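Local coordinates for protein glutamine amidotransferase subunit pdxT (Thermus thermophilus, PDB 2YWD) that probably hydrolyses glutamine to glutamate and ammonia, which passes to the partner subunit PdxS for the synthesis of pyridoxal 5'-phosphate, at residues K22-E27 and L181-L186; E117-D122 and G133-A138; P139-L144 and V166-F171. All blocks are in the same frame, centred on the assembly; numbering follows the deposited sequence.

Contact 1: residues K22-E27 and L181-L186; sequences KRLGIE and LHRYFL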
loop_
_atom_site.group_PDB
_atom_site.type_symbol
_atom_site.label_atom_id
_atom_site.label_comp_id
_atom_site.label_asym_id
_atom_site.label_seq_id
_atom_site.Cartn_x
_atom_site.Cartn_y
_atom_site.Cartn_z
ATOM N N LYS A 22 -15.501 -5.002 2.326
ATOM C CA LYS A 22 -16.814 -5.565 2.619
ATOM C C LYS A 22 -17.191 -6.597 1.559
ATOM O O LYS A 22 -17.855 -7.588 1.856
ATOM C CB LYS A 22 -17.879 -4.466 2.667
ATOM C CG LYS A 22 -17.721 -3.490 3.821
ATOM C CD LYS A 22 -18.853 -2.463 3.849
ATOM C CE LYS A 22 -18.856 -1.592 2.598
ATOM N NZ LYS A 22 -19.898 -0.525 2.645
ATOM N N ARG A 23 -16.756 -6.367 0.323
ATOM C CA ARG A 23 -17.061 -7.286 -0.769
ATOM C C ARG A 23 -16.392 -8.640 -0.569
ATOM O O ARG A 23 -16.710 -9.609 -1.258
ATOM C CB ARG A 23 -16.638 -6.686 -2.114
ATOM C CG ARG A 23 -17.376 -5.401 -2.458
ATOM C CD ARG A 23 -17.330 -5.099 -3.950
ATOM N NE ARG A 23 -18.019 -3.847 -4.255
ATOM C CZ ARG A 23 -17.537 -2.638 -3.976
ATOM N NH1 ARG A 23 -16.353 -2.510 -3.392
ATOM N NH2 ARG A 23 -18.248 -1.555 -4.265
ATOM N N LEU A 24 -15.455 -8.698 0.371
ATOM C CA LEU A 24 -14.765 -9.941 0.675
ATOM C C LEU A 24 -15.338 -10.512 1.974
ATOM O O LEU A 24 -14.812 -11.478 2.527
ATOM C CB LEU A 24 -13.258 -9.698 0.827
ATOM C CG LEU A 24 -12.508 -9.210 -0.419
ATOM C CD1 LEU A 24 -11.018 -9.152 -0.118
ATOM C CD2 LEU A 24 -12.763 -10.149 -1.590
ATOM N N GLY A 25 -16.419 -9.900 2.450
ATOM C CA GLY A 25 -17.058 -10.345 3.676
ATOM C C GLY A 25 -16.289 -9.930 4.919
ATOM O O GLY A 25 -16.514 -10.467 6.005
ATOM N N ILE A 26 -15.393 -8.960 4.758
ATOM C CA ILE A 26 -14.558 -8.476 5.857
ATOM C C ILE A 26 -15.036 -7.152 6.451
ATOM O O ILE A 26 -15.433 -6.242 5.727
ATOM C CB ILE A 26 -13.089 -8.277 5.382
ATOM C CG1 ILE A 26 -12.471 -9.622 4.979
ATOM C CG2 ILE A 26 -12.261 -7.609 6.476
ATOM C CD1 ILE A 26 -12.176 -10.540 6.138
ATOM N N GLU A 27 -15.015 -7.065 7.778
ATOM C CA GLU A 27 -15.370 -5.834 8.471
ATOM C C GLU A 27 -14.028 -5.328 8.978
ATOM O O GLU A 27 -13.529 -5.776 10.009
ATOM C CB GLU A 27 -16.327 -6.104 9.635
ATOM C CG GLU A 27 -17.781 -6.223 9.203
ATOM C CD GLU A 27 -18.280 -4.971 8.494
ATOM O OE1 GLU A 27 -18.202 -3.876 9.093
ATOM O OE2 GLU A 27 -18.749 -5.082 7.339
ATOM N N LEU A 181 -7.881 -7.742 -6.201
ATOM C CA LEU A 181 -6.535 -7.425 -5.746
ATOM C C LEU A 181 -6.512 -7.481 -4.218
ATOM O O LEU A 181 -5.513 -7.883 -3.618
ATOM C CB LEU A 181 -6.091 -6.046 -6.258
ATOM C CG LEU A 181 -4.628 -5.663 -5.987
ATOM C CD1 LEU A 181 -3.694 -6.838 -6.306
ATOM C CD2 LEU A 181 -4.261 -4.436 -6.833
ATOM N N HIS A 182 -7.615 -7.090 -3.584
ATOM C CA HIS A 182 -7.690 -7.150 -2.127
ATOM C C HIS A 182 -7.678 -8.610 -1.680
ATOM O O HIS A 182 -7.021 -8.963 -0.698
ATOM C CB HIS A 182 -8.961 -6.465 -1.611
ATOM C CG HIS A 182 -8.871 -4.971 -1.573
ATOM N ND1 HIS A 182 -8.930 -4.191 -2.708
ATOM C CD2 HIS A 182 -8.716 -4.115 -0.535
ATOM C CE1 HIS A 182 -8.817 -2.919 -2.371
ATOM N NE2 HIS A 182 -8.686 -2.846 -1.059
ATOM N N ARG A 183 -8.405 -9.461 -2.400
ATOM C CA ARG A 183 -8.444 -10.884 -2.057
ATOM C C ARG A 183 -7.051 -11.490 -2.234
ATOM O O ARG A 183 -6.608 -12.306 -1.423
ATOM C CB ARG A 183 -9.466 -11.625 -2.934
ATOM C CG ARG A 183 -9.465 -13.150 -2.749
ATOM C CD ARG A 183 -9.744 -13.551 -1.303
ATOM N NE ARG A 183 -11.147 -13.384 -0.933
ATOM C CZ ARG A 183 -11.607 -13.480 0.311
ATOM N NH1 ARG A 183 -10.773 -13.735 1.311
ATOM N NH2 ARG A 183 -12.903 -13.345 0.555
ATOM N N TYR A 184 -6.361 -11.085 -3.298
ATOM C CA TYR A 184 -5.007 -11.569 -3.564
ATOM C C TYR A 184 -4.146 -11.271 -2.335
ATOM O O TYR A 184 -3.361 -12.112 -1.884
ATOM C CB TYR A 184 -4.430 -10.856 -4.791
ATOM C CG TYR A 184 -2.971 -11.149 -5.062
ATOM C CD1 TYR A 184 -2.577 -12.339 -5.675
ATOM C CD2 TYR A 184 -1.981 -10.244 -4.684
ATOM C CE1 TYR A 184 -1.226 -12.619 -5.906
ATOM C CE2 TYR A 184 -0.635 -10.514 -4.906
ATOM C CZ TYR A 184 -0.263 -11.701 -5.517
ATOM O OH TYR A 184 1.071 -11.970 -5.737
ATOM N N PHE A 185 -4.303 -10.065 -1.794
ATOM C CA PHE A 185 -3.555 -9.648 -0.612
ATOM C C PHE A 185 -3.923 -10.480 0.618
ATOM O O PHE A 185 -3.043 -10.940 1.353
ATOM C CB PHE A 185 -3.800 -8.158 -0.323
ATOM C CG PHE A 185 -3.219 -7.690 0.988
ATOM C CD1 PHE A 185 -1.869 -7.878 1.275
ATOM C CD2 PHE A 185 -4.027 -7.075 1.941
ATOM C CE1 PHE A 185 -1.330 -7.463 2.496
ATOM C CE2 PHE A 185 -3.499 -6.655 3.167
ATOM C CZ PHE A 185 -2.147 -6.850 3.442
ATOM N N LEU A 186 -5.216 -10.678 0.846
ATOM C CA LEU A 186 -5.647 -11.457 2.002
ATOM C C LEU A 186 -5.142 -12.894 1.916
ATOM O O LEU A 186 -4.793 -13.500 2.930
ATOM C CB LEU A 186 -7.173 -11.447 2.119
ATOM C CG LEU A 186 -7.806 -10.072 2.335
ATOM C CD1 LEU A 186 -9.274 -10.253 2.701
ATOM C CD2 LEU A 186 -7.070 -9.325 3.444
HETATM O O HOH W 1 -12.330 -13.217 3.820
#
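L24 and R183 have the nearest CA atoms, 7.0 Å apart, where the type I turn K22-G25 at the end of helix 14-22 faces helix 180-189. The CB of L24 is directed toward the helix. Its CD1 rests 3.7 Å from CB of H182. The same methyl meets CD1 of L186 tip to tip at 3.5 Å, a tight fit. I26 passes alongside L186, with CG1 4.0 Å from CD1 of L186. R183 leaves the helix with CG anti to the backbone N (chi1 174°), and bends at chi2 and chi3 fold its chain back along L24. CB of L24 lies over one face of the guanidinium. NH2 of R183 gives O of L24 a weak bond of 3.3 Å, bent at 120°. A water in the guanidinium plane accepts from NH1 of R183 at 3.0 Å and donates to O of L24. With an alanine in place of R183, the L24 carbonyl would probably lose both its weak donor and the water link through NH1, and the leucine its cover. NE2 of H182 hydrogen-bonds ND1 of H17 on helix 14-22, and the H182 side chain lies beside E174, a predicted charge-relay residue. G25, with positive phi, is the C-prime residue of a Schellman motif, which ends helix 14-22 and presents L24 and I26 to the last helix.

Contact 2: residues E117-D122 and G133-A138; sequences ESFEED and GVFIRA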
loop_
_atom_site.group_PDB
_atom_site.type_symbol
_atom_site.label_atom_id
_atom_site.label_comp_id
_atom_site.label_asym_id
_atom_site.label_seq_id
_atom_site.Cartn_x
_atom_site.Cartn_y
_atom_site.Cartn_z
ATOM N N GLU A 117 -3.329 15.504 -13.402
ATOM C CA GLU A 117 -2.784 14.570 -12.428
ATOM C C GLU A 117 -3.667 13.380 -12.066
ATOM O O GLU A 117 -3.643 12.904 -10.934
ATOM C CB GLU A 117 -2.372 15.336 -11.167
ATOM C CG GLU A 117 -1.125 16.182 -11.381
ATOM C CD GLU A 117 -0.753 17.021 -10.174
ATOM O OE1 GLU A 117 0.378 17.554 -10.161
ATOM O OE2 GLU A 117 -1.584 17.154 -9.249
ATOM N N SER A 118 -4.426 12.889 -13.041
ATOM C CA SER A 118 -5.299 11.740 -12.830
ATOM C C SER A 118 -5.571 11.015 -14.145
ATOM O O SER A 118 -5.887 11.647 -15.156
ATOM C CB SER A 118 -6.624 12.187 -12.216
ATOM O OG SER A 118 -7.330 13.032 -13.108
ATOM N N PHE A 119 -5.439 9.690 -14.132
ATOM C CA PHE A 119 -5.695 8.889 -15.325
ATOM C C PHE A 119 -6.025 7.450 -14.948
ATOM O O PHE A 119 -5.801 7.029 -13.815
ATOM C CB PHE A 119 -4.489 8.933 -16.272
ATOM C CG PHE A 119 -3.217 8.418 -15.670
ATOM C CD1 PHE A 119 -2.872 7.074 -15.780
ATOM C CD2 PHE A 119 -2.363 9.277 -14.983
ATOM C CE1 PHE A 119 -1.691 6.591 -15.216
ATOM C CE2 PHE A 119 -1.179 8.806 -14.413
ATOM C CZ PHE A 119 -0.842 7.458 -14.529
ATOM N N GLU A 120 -6.575 6.701 -15.898
ATOM C CA GLU A 120 -6.926 5.310 -15.645
ATOM C C GLU A 120 -6.376 4.418 -16.750
ATOM O O GLU A 120 -6.378 4.798 -17.922
ATOM C CB GLU A 120 -8.446 5.151 -15.553
ATOM C CG GLU A 120 -9.115 6.075 -14.537
ATOM C CD GLU A 120 -9.269 7.498 -15.048
ATOM O OE1 GLU A 120 -9.864 7.671 -16.133
ATOM O OE2 GLU A 120 -8.803 8.444 -14.371
ATOM N N GLU A 121 -5.914 3.230 -16.372
ATOM C CA GLU A 121 -5.339 2.292 -17.326
ATOM C C GLU A 121 -5.688 0.852 -16.985
ATOM O O GLU A 121 -5.695 0.469 -15.814
ATOM C CB GLU A 121 -3.809 2.404 -17.327
ATOM C CG GLU A 121 -3.238 3.724 -17.797
ATOM C CD GLU A 121 -3.463 3.962 -19.277
ATOM O OE1 GLU A 121 -3.597 2.967 -20.023
ATOM O OE2 GLU A 121 -3.487 5.140 -19.695
ATOM N N ASP A 122 -5.966 0.044 -18.003
ATOM C CA ASP A 122 -6.241 -1.364 -17.749
ATOM C C ASP A 122 -4.878 -2.017 -17.586
ATOM O O ASP A 122 -3.996 -1.840 -18.423
ATOM C CB ASP A 122 -7.009 -1.987 -18.909
ATOM C CG ASP A 122 -8.459 -1.562 -18.923
ATOM O OD1 ASP A 122 -9.126 -1.714 -17.872
ATOM O OD2 ASP A 122 -8.929 -1.076 -19.973
ATOM N N GLY A 133 -6.757 0.019 -13.393
ATOM C CA GLY A 133 -5.923 0.853 -12.543
ATOM C C GLY A 133 -6.304 2.324 -12.520
ATOM O O GLY A 133 -6.335 2.984 -13.558
ATOM N N VAL A 134 -6.594 2.832 -11.326
ATOM C CA VAL A 134 -6.963 4.229 -11.139
ATOM C C VAL A 134 -5.780 4.968 -10.523
ATOM O O VAL A 134 -5.368 4.672 -9.399
ATOM C CB VAL A 134 -8.198 4.357 -10.216
ATOM C CG1 VAL A 134 -8.519 5.832 -9.967
ATOM C CG2 VAL A 134 -9.403 3.659 -10.862
ATOM N N PHE A 135 -5.238 5.924 -11.274
ATOM C CA PHE A 135 -4.081 6.709 -10.849
ATOM C C PHE A 135 -4.435 8.177 -10.556
ATOM O O PHE A 135 -5.072 8.847 -11.369
ATOM C CB PHE A 135 -3.001 6.669 -11.941
ATOM C CG PHE A 135 -2.467 5.288 -12.237
ATOM C CD1 PHE A 135 -1.236 4.879 -11.725
ATOM C CD2 PHE A 135 -3.178 4.410 -13.055
ATOM C CE1 PHE A 135 -0.717 3.616 -12.028
ATOM C CE2 PHE A 135 -2.670 3.144 -13.364
ATOM C CZ PHE A 135 -1.434 2.747 -12.850
ATOM N N ILE A 136 -4.010 8.666 -9.393
ATOM C CA ILE A 136 -4.259 10.054 -8.990
ATOM C C ILE A 136 -2.983 10.621 -8.361
ATOM O O ILE A 136 -2.592 10.207 -7.271
ATOM C CB ILE A 136 -5.422 10.126 -7.971
ATOM C CG1 ILE A 136 -6.709 9.605 -8.626
ATOM C CG2 ILE A 136 -5.610 11.556 -7.487
ATOM C CD1 ILE A 136 -7.896 9.504 -7.682
ATOM N N ARG A 137 -2.336 11.564 -9.045
ATOM C CA ARG A 137 -1.081 12.150 -8.558
ATOM C C ARG A 137 -0.153 10.993 -8.189
ATOM O O ARG A 137 0.621 11.067 -7.237
ATOM C CB ARG A 137 -1.333 13.024 -7.323
ATOM C CG ARG A 137 -2.144 14.285 -7.594
ATOM C CD ARG A 137 -2.136 15.207 -6.380
ATOM N NE ARG A 137 -2.650 14.531 -5.194
ATOM C CZ ARG A 137 -3.941 14.348 -4.934
ATOM N NH1 ARG A 137 -4.864 14.803 -5.772
ATOM N NH2 ARG A 137 -4.308 13.694 -3.840
ATOM N N ALA A 138 -0.236 9.927 -8.975
ATOM C CA ALA A 138 0.520 8.708 -8.722
ATOM C C ALA A 138 2.032 8.810 -8.555
ATOM O O ALA A 138 2.710 9.536 -9.282
ATOM C CB ALA A 138 0.198 7.687 -9.805
HETATM O O HOH W 2 -1.756 10.294 -11.600
HETATM O O HOH W 3 -8.079 8.601 -11.957
#
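F119 and F135 form an antiparallel hydrogen-bonded pair in the hairpin of strands 118-125 and 129-136. N of F135 donates to O of F119 at 2.8 Å, nearly along the C=O axis, and N of F119 returns a bond to O of F135. E121 and G133 repeat the pattern. CG of F119 stands between its backbone N and carbonyl carbon (chi1 60°), which turns the ring over CB of F135. That CB lies 3.5 Å from the ring centroid, a CH-pi contact. CG of F135 meets CE1 of F119 at 3.3 Å. CD2 touches the same CE1, while CD1 comes near CZ of F119. CE2 of F135 approaches CB of E121 at 4.2 Å. CE1, across the ring, touches OG of S170. The ring planes are 11° apart but slid, with little overlap. N of R137 donates to O of E117 at 2.7 Å. In this pair OE2 of E117 lies 3.4 Å from CG of R137. OE1 of E117 bonds to N110 instead. The backbone bonds set the register, the rings make one face apolar, and the guanidinium of R137, in the predicted glutamine site with I136, is not paired with E117.

Contact 3: residues P139-L144 and V166-F171; sequences PVFRRL and VLASSF
P139 and S170 meet at the tightest point of this contact, where O of P139 lies 3.4 Å from CB of S170. The proline ring adds to the fit. Its CG is 3.9 Å from CB of S170, and its CD approaches the carbonyl O of the same serine. F141 fills the next position. Its CG stands anti to the carbonyl carbon (chi1 -74°), which sends the ring across to strand 166-169. CZ meets CB of A168 at 4.1 Å, and CE2 comes within 4.0 Å of N of S170. The carbonyl carbon of S169 lies at the ring edge, near its plane. These are van der Waals contacts at ordinary distances, and the five residues that touch are buried.

One side is joined by water instead. OG of S170 sits between the backbone N and the carbonyl carbon (chi1 50°), turned to a water at 2.7 Å. That water donates to O of P139 at 2.9 Å, bridging two polar atoms that do not bond directly. Beyond F141 the segments part. R142 and R143 form a classic beta bulge opposite W106 and carry their side chains to the exposed surface, where R142 pairs with E108 and R143 makes a cation-pi contact with W106.

On the other segment, OG of S169 donates to O of F171 at 2.9 Å. V107, on the neighbouring strand 103-108 of the small sheet, also packs on P139 and F141. The F141 ring, by reaching A168 and S170, brings that sheet against strand 166-169. The P139 side chain is about 5 Å from those of C81, the predicted nucleophile, and R109, predicted to bind glutamine. The arrangement joins the small sheet to the central sheet of a class I glutamine amidotransferase, beside its probable active site.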
loop_
_atom_site.group_PDB
_atom_site.type_symbol
_atom_site.label_atom_id
_atom_site.label_comp_id
_atom_site.label_asym_id
_atom_site.label_seq_id
_atom_site.Cartn_x
_atom_site.Cartn_y
_atom_site.Cartn_z
ATOM N N PRO A 139 2.578 8.078 -7.571
ATOM C CA PRO A 139 4.021 8.087 -7.339
ATOM C C PRO A 139 4.628 7.126 -8.360
ATOM O O PRO A 139 3.912 6.337 -8.984
ATOM C CB PRO A 139 4.142 7.564 -5.912
ATOM C CG PRO A 139 3.023 6.567 -5.844
ATOM C CD PRO A 139 1.882 7.325 -6.510
ATOM N N VAL A 140 5.940 7.187 -8.527
ATOM C CA VAL A 140 6.615 6.320 -9.475
ATOM C C VAL A 140 7.665 5.466 -8.780
ATOM O O VAL A 140 8.420 5.954 -7.939
ATOM C CB VAL A 140 7.284 7.161 -10.590
ATOM C CG1 VAL A 140 8.143 6.274 -11.498
ATOM C CG2 VAL A 140 6.206 7.875 -11.406
ATOM N N PHE A 141 7.686 4.180 -9.111
ATOM C CA PHE A 141 8.674 3.267 -8.554
ATOM C C PHE A 141 9.908 3.447 -9.438
ATOM O O PHE A 141 9.956 2.918 -10.546
ATOM C CB PHE A 141 8.175 1.823 -8.650
ATOM C CG PHE A 141 7.093 1.482 -7.664
ATOM C CD1 PHE A 141 7.391 1.318 -6.314
ATOM C CD2 PHE A 141 5.779 1.298 -8.087
ATOM C CE1 PHE A 141 6.398 0.972 -5.396
ATOM C CE2 PHE A 141 4.775 0.952 -7.178
ATOM C CZ PHE A 141 5.087 0.789 -5.832
ATOM N N ARG A 142 10.897 4.195 -8.951
ATOM C CA ARG A 142 12.104 4.454 -9.735
ATOM C C ARG A 142 13.084 3.284 -9.797
ATOM O O ARG A 142 13.595 2.954 -10.874
ATOM C CB ARG A 142 12.812 5.706 -9.208
ATOM C CG ARG A 142 12.034 7.006 -9.438
ATOM C CD ARG A 142 11.840 7.286 -10.928
ATOM N NE ARG A 142 11.332 8.637 -11.164
ATOM C CZ ARG A 142 11.071 9.144 -12.364
ATOM N NH1 ARG A 142 11.264 8.412 -13.458
ATOM N NH2 ARG A 142 10.619 10.389 -12.472
ATOM N N ARG A 143 13.362 2.667 -8.655
ATOM C CA ARG A 143 14.270 1.522 -8.619
ATOM C C ARG A 143 13.730 0.478 -7.660
ATOM O O ARG A 143 13.066 0.818 -6.680
ATOM C CB ARG A 143 15.671 1.936 -8.168
ATOM C CG ARG A 143 16.291 3.054 -8.986
ATOM C CD ARG A 143 17.808 3.043 -8.873
ATOM N NE ARG A 143 18.268 3.002 -7.489
ATOM C CZ ARG A 143 19.549 2.958 -7.132
ATOM N NH1 ARG A 143 20.497 2.955 -8.061
ATOM N NH2 ARG A 143 19.884 2.915 -5.849
ATOM N N LEU A 144 14.019 -0.788 -7.944
ATOM C CA LEU A 144 13.558 -1.888 -7.104
ATOM C C LEU A 144 14.711 -2.816 -6.739
ATOM O O LEU A 144 15.573 -3.099 -7.569
ATOM C CB LEU A 144 12.477 -2.690 -7.835
ATOM C CG LEU A 144 11.240 -1.912 -8.292
ATOM C CD1 LEU A 144 10.299 -2.842 -9.047
ATOM C CD2 LEU A 144 10.537 -1.304 -7.084
ATOM N N VAL A 166 4.735 -8.072 1.782
ATOM C CA VAL A 166 4.554 -6.632 1.602
ATOM C C VAL A 166 4.159 -6.392 0.149
ATOM O O VAL A 166 4.887 -6.765 -0.774
ATOM C CB VAL A 166 5.854 -5.853 1.894
ATOM C CG1 VAL A 166 5.640 -4.362 1.636
ATOM C CG2 VAL A 166 6.276 -6.070 3.334
ATOM N N LEU A 167 3.003 -5.770 -0.042
ATOM C CA LEU A 167 2.476 -5.485 -1.367
ATOM C C LEU A 167 2.300 -3.977 -1.502
ATOM O O LEU A 167 1.887 -3.316 -0.549
ATOM C CB LEU A 167 1.124 -6.183 -1.532
ATOM C CG LEU A 167 0.438 -6.121 -2.894
ATOM C CD1 LEU A 167 1.275 -6.873 -3.922
ATOM C CD2 LEU A 167 -0.952 -6.739 -2.785
ATOM N N ALA A 168 2.609 -3.433 -2.678
ATOM C CA ALA A 168 2.473 -1.994 -2.886
ATOM C C ALA A 168 2.038 -1.643 -4.303
ATOM O O ALA A 168 2.505 -2.241 -5.268
ATOM C CB ALA A 168 3.787 -1.295 -2.558
ATOM N N SER A 169 1.142 -0.667 -4.418
ATOM C CA SER A 169 0.656 -0.226 -5.724
ATOM C C SER A 169 0.679 1.296 -5.819
ATOM O O SER A 169 0.512 1.991 -4.819
ATOM C CB SER A 169 -0.776 -0.723 -5.966
ATOM O OG SER A 169 -1.687 -0.145 -5.046
ATOM N N SER A 170 0.893 1.818 -7.022
ATOM C CA SER A 170 0.896 3.264 -7.194
ATOM C C SER A 170 -0.516 3.708 -7.580
ATOM O O SER A 170 -0.807 4.908 -7.634
ATOM C CB SER A 170 1.904 3.682 -8.269
ATOM O OG SER A 170 1.740 2.922 -9.449
ATOM N N PHE A 171 -1.386 2.727 -7.832
ATOM C CA PHE A 171 -2.780 2.983 -8.198
ATOM C C PHE A 171 -3.740 2.616 -7.061
ATOM O O PHE A 171 -3.337 2.017 -6.065
ATOM C CB PHE A 171 -3.149 2.216 -9.473
ATOM C CG PHE A 171 -2.954 0.731 -9.373
ATOM C CD1 PHE A 171 -3.984 -0.092 -8.937
ATOM C CD2 PHE A 171 -1.735 0.153 -9.725
ATOM C CE1 PHE A 171 -3.809 -1.471 -8.849
ATOM C CE2 PHE A 171 -1.546 -1.226 -9.646
ATOM C CZ PHE A 171 -2.587 -2.040 -9.206
HETATM O O HOH W 4 3.590 4.233 -10.937
#

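Overall arrangement
Contacts 2 and 3 adjoin, with centres 13 Å apart. O of V134 lies 3.3 Å from CB of F171, and A138 leads directly into P139. Contact 1 is more distant, its centre about 22 Å from that of contact 2 and 21 Å from that of contact 3. It still reaches contact 3 through CD2 of L181 and CE1 of F171, 3.6 Å apart. Along the chain, contact 1 encloses both others. The predicted triad C81, H172 and E174 relates to all three. Between side chains, H182 of contact 1 is about 4 Å from E174 and I136 of contact 2 about 4 Å from H172. Segment 166-171 of contact 3 runs directly into H172.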